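Local coordinates for protein Alpha/beta hydrolase (Novosphingobium aromaticivorans, PDB 3BWX) that probably acts as a hydrolase of the alpha/beta hydrolase fold, its natural substrate not established, and binds calcium in the crystal, at residues S274-A277 against I278-L282. The protein carries 1 engineered substitution. Numbering follows the deposited sequence.
Sequences SIAA and IGRLL
Arg280 folds back along the surface of helix 272-282 and lays its guanidinium over the preceding turn. Its CG lies anti to its own carbonyl carbon (chi1 -66°), and a bend at chi3 (-59°) turns the flat group toward the N-terminal end of the helix. One face then rests on Ala277 CA, which sits 3.4 Å above the plane and off-centre toward the rim. Arg280 NH2 comes 3.5 Å from Ala277 CB, while NH1 stands 4.0 Å from Ala276 CB, so one amino group lies beside each methyl. NE is engaged outside the turn, in a salt bridge with Glu256 of strand 255-260.

Successive i to i+4 backbone bonds hold the two turns together. Ile278 N donates to Ser274 O over 3.0 Å; Gly279, Arg280 and Leu281 likewise donate to the carbonyls of Ile275, Ala276 and Ala277.

Side-chain carbons also make van der Waals contacts with backbone carbonyl oxygens. Ile278 CG1 runs back beside the backbone N (chi1 -71°) and passes 3.4 Å from Ser274 O, with CD1 3.6 Å from the same oxygen. Leu281 touches back mainly through CB, 3.7 Å from Ala277 O. Apolar packing lies beyond the turn: Ala277, Ile278 and Leu281 all meet Leu231 of strand 230-235, and Ile278 also reaches Leu48 of helix 46-52, placing this C-terminal helix against the central sheet of the alpha/beta hydrolase fold.

The chemistry divides the helix into a greasy side facing the sheet, which includes Ala277, and an exposed side with Ala276; the guanidinium lies at their border, oriented by its torsions and the Glu256 salt bridge, which probably balances its charge.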
ATOM      1  N   SER A 274      -7.375   3.255  13.468  1.00  8.74           N
ATOM      2  CA  SER A 274      -7.371   2.713  12.123  1.00  8.06           C
ATOM      3  C   SER A 274      -8.010   1.348  12.120  1.00  5.87           C
ATOM      4  O   SER A 274      -8.783   1.006  11.222  1.00  8.21           O
ATOM      5  CB  SER A 274      -5.933   2.570  11.594  1.00  7.28           C
ATOM      6  OG  SER A 274      -5.284   3.840  11.468  1.00 10.60           O
ATOM      7  N   ILE A 275      -7.640   0.515  13.074  1.00  8.08           N
ATOM      8  CA  ILE A 275      -8.168  -0.868  13.173  1.00  7.88           C
ATOM      9  C   ILE A 275      -9.698  -0.784  13.302  1.00  6.28           C
ATOM     10  O   ILE A 275     -10.446  -1.490  12.601  1.00  9.13           O
ATOM     11  CB  ILE A 275      -7.530  -1.645  14.340  1.00  6.91           C
ATOM     12  CG1 ILE A 275      -6.025  -1.811  14.099  1.00  9.51           C
ATOM     13  CG2 ILE A 275      -8.247  -2.988  14.598  1.00 11.37           C
ATOM     14  CD1 ILE A 275      -5.266  -2.120  15.379  1.00  8.25           C
ATOM     15  N   ALA A 276     -10.150   0.022  14.242  1.00  7.83           N
ATOM     16  CA  ALA A 276     -11.588   0.187  14.491  1.00  6.93           C
ATOM     17  C   ALA A 276     -12.297   0.709  13.238  1.00  7.02           C
ATOM     18  O   ALA A 276     -13.369   0.259  12.896  1.00  8.40           O
ATOM     19  CB  ALA A 276     -11.846   1.126  15.668  1.00  6.35           C
ATOM     20  N   ALA A 277     -11.667   1.659  12.526  1.00  6.57           N
ATOM     21  CA  ALA A 277     -12.243   2.212  11.284  1.00  6.48           C
ATOM     22  C   ALA A 277     -12.431   1.130  10.211  1.00  6.75           C
ATOM     23  O   ALA A 277     -13.462   1.062   9.571  1.00  8.38           O
ATOM     24  CB  ALA A 277     -11.412   3.394  10.745  1.00  7.59           C
ATOM     25  N   ILE A 278     -11.393   0.340  10.010  1.00  8.53           N
ATOM     26  CA  ILE A 278     -11.426  -0.762   9.079  1.00  8.09           C
ATOM     27  C   ILE A 278     -12.538  -1.767   9.463  1.00  6.93           C
ATOM     28  O   ILE A 278     -13.305  -2.248   8.619  1.00 10.03           O
ATOM     29  CB  ILE A 278     -10.035  -1.393   8.941  1.00  6.99           C
ATOM     30  CG1 ILE A 278      -9.128  -0.462   8.194  1.00  8.85           C
ATOM     31  CG2 ILE A 278     -10.085  -2.731   8.181  1.00  8.03           C
ATOM     32  CD1 ILE A 278      -7.642  -0.837   8.332  1.00 12.48           C
ATOM     33  N   GLY A 279     -12.700  -2.024  10.767  1.00  7.88           N
ATOM     34  CA  GLY A 279     -13.769  -2.899  11.227  1.00  7.72           C
ATOM     35  C   GLY A 279     -15.140  -2.354  10.850  1.00  8.22           C
ATOM     36  O   GLY A 279     -16.014  -3.081  10.414  1.00 10.06           O
ATOM     37  N   ARG A 280     -15.353  -1.057  11.013  1.00  8.26           N
ATOM     38  CA  ARG A 280     -16.625  -0.436  10.624  1.00  7.89           C
ATOM     39  C   ARG A 280     -16.881  -0.554   9.137  1.00  7.85           C
ATOM     40  O   ARG A 280     -18.018  -0.804   8.713  1.00  9.71           O
ATOM     41  CB  ARG A 280     -16.678   1.008  11.035  1.00  5.78           C
ATOM     42  CG  ARG A 280     -16.677   1.236  12.548  1.00  7.30           C
ATOM     43  CD  ARG A 280     -17.053   2.709  12.900  1.00  7.91           C
ATOM     44  NE  ARG A 280     -16.148   3.715  12.320  1.00  6.30           N
ATOM     45  CZ  ARG A 280     -14.984   4.061  12.860  1.00  7.41           C
ATOM     46  NH1 ARG A 280     -14.644   3.509  14.006  1.00 11.69           N
ATOM     47  NH2 ARG A 280     -14.192   4.955  12.290  1.00  6.27           N
ATOM     48  N   LEU A 281     -15.820  -0.414   8.357  1.00  8.48           N
ATOM     49  CA  LEU A 281     -15.904  -0.492   6.865  1.00  6.89           C
ATOM     50  C   LEU A 281     -16.280  -1.888   6.453  1.00  9.82           C
ATOM     51  O   LEU A 281     -17.198  -2.105   5.668  1.00  9.74           O
ATOM     52  CB  LEU A 281     -14.617   0.031   6.231  1.00  7.90           C
ATOM     53  CG  LEU A 281     -14.434  -0.001   4.709  1.00  7.83           C
ATOM     54  CD1 LEU A 281     -14.073  -1.392   4.103  1.00  9.79           C
ATOM     55  CD2 LEU A 281     -15.709   0.555   4.068  1.00  9.87           C
ATOM     56  N   LEU A 282     -15.642  -2.852   7.102  1.00  9.67           N
ATOM     57  CA  LEU A 282     -15.857  -4.266   6.772  1.00  8.54           C
ATOM     58  C   LEU A 282     -17.288  -4.713   7.097  1.00  9.42           C
ATOM     59  O   LEU A 282     -17.812  -5.646   6.455  1.00 11.84           O
ATOM     60  CB  LEU A 282     -14.842  -5.176   7.486  1.00 10.12           C
ATOM     61  CG  LEU A 282     -13.425  -5.053   6.922  1.00  7.46           C
ATOM     62  CD1 LEU A 282     -12.373  -5.793   7.810  1.00  9.12           C
ATOM     63  CD2 LEU A 282     -13.392  -5.530   5.470  1.00  7.50           C
TER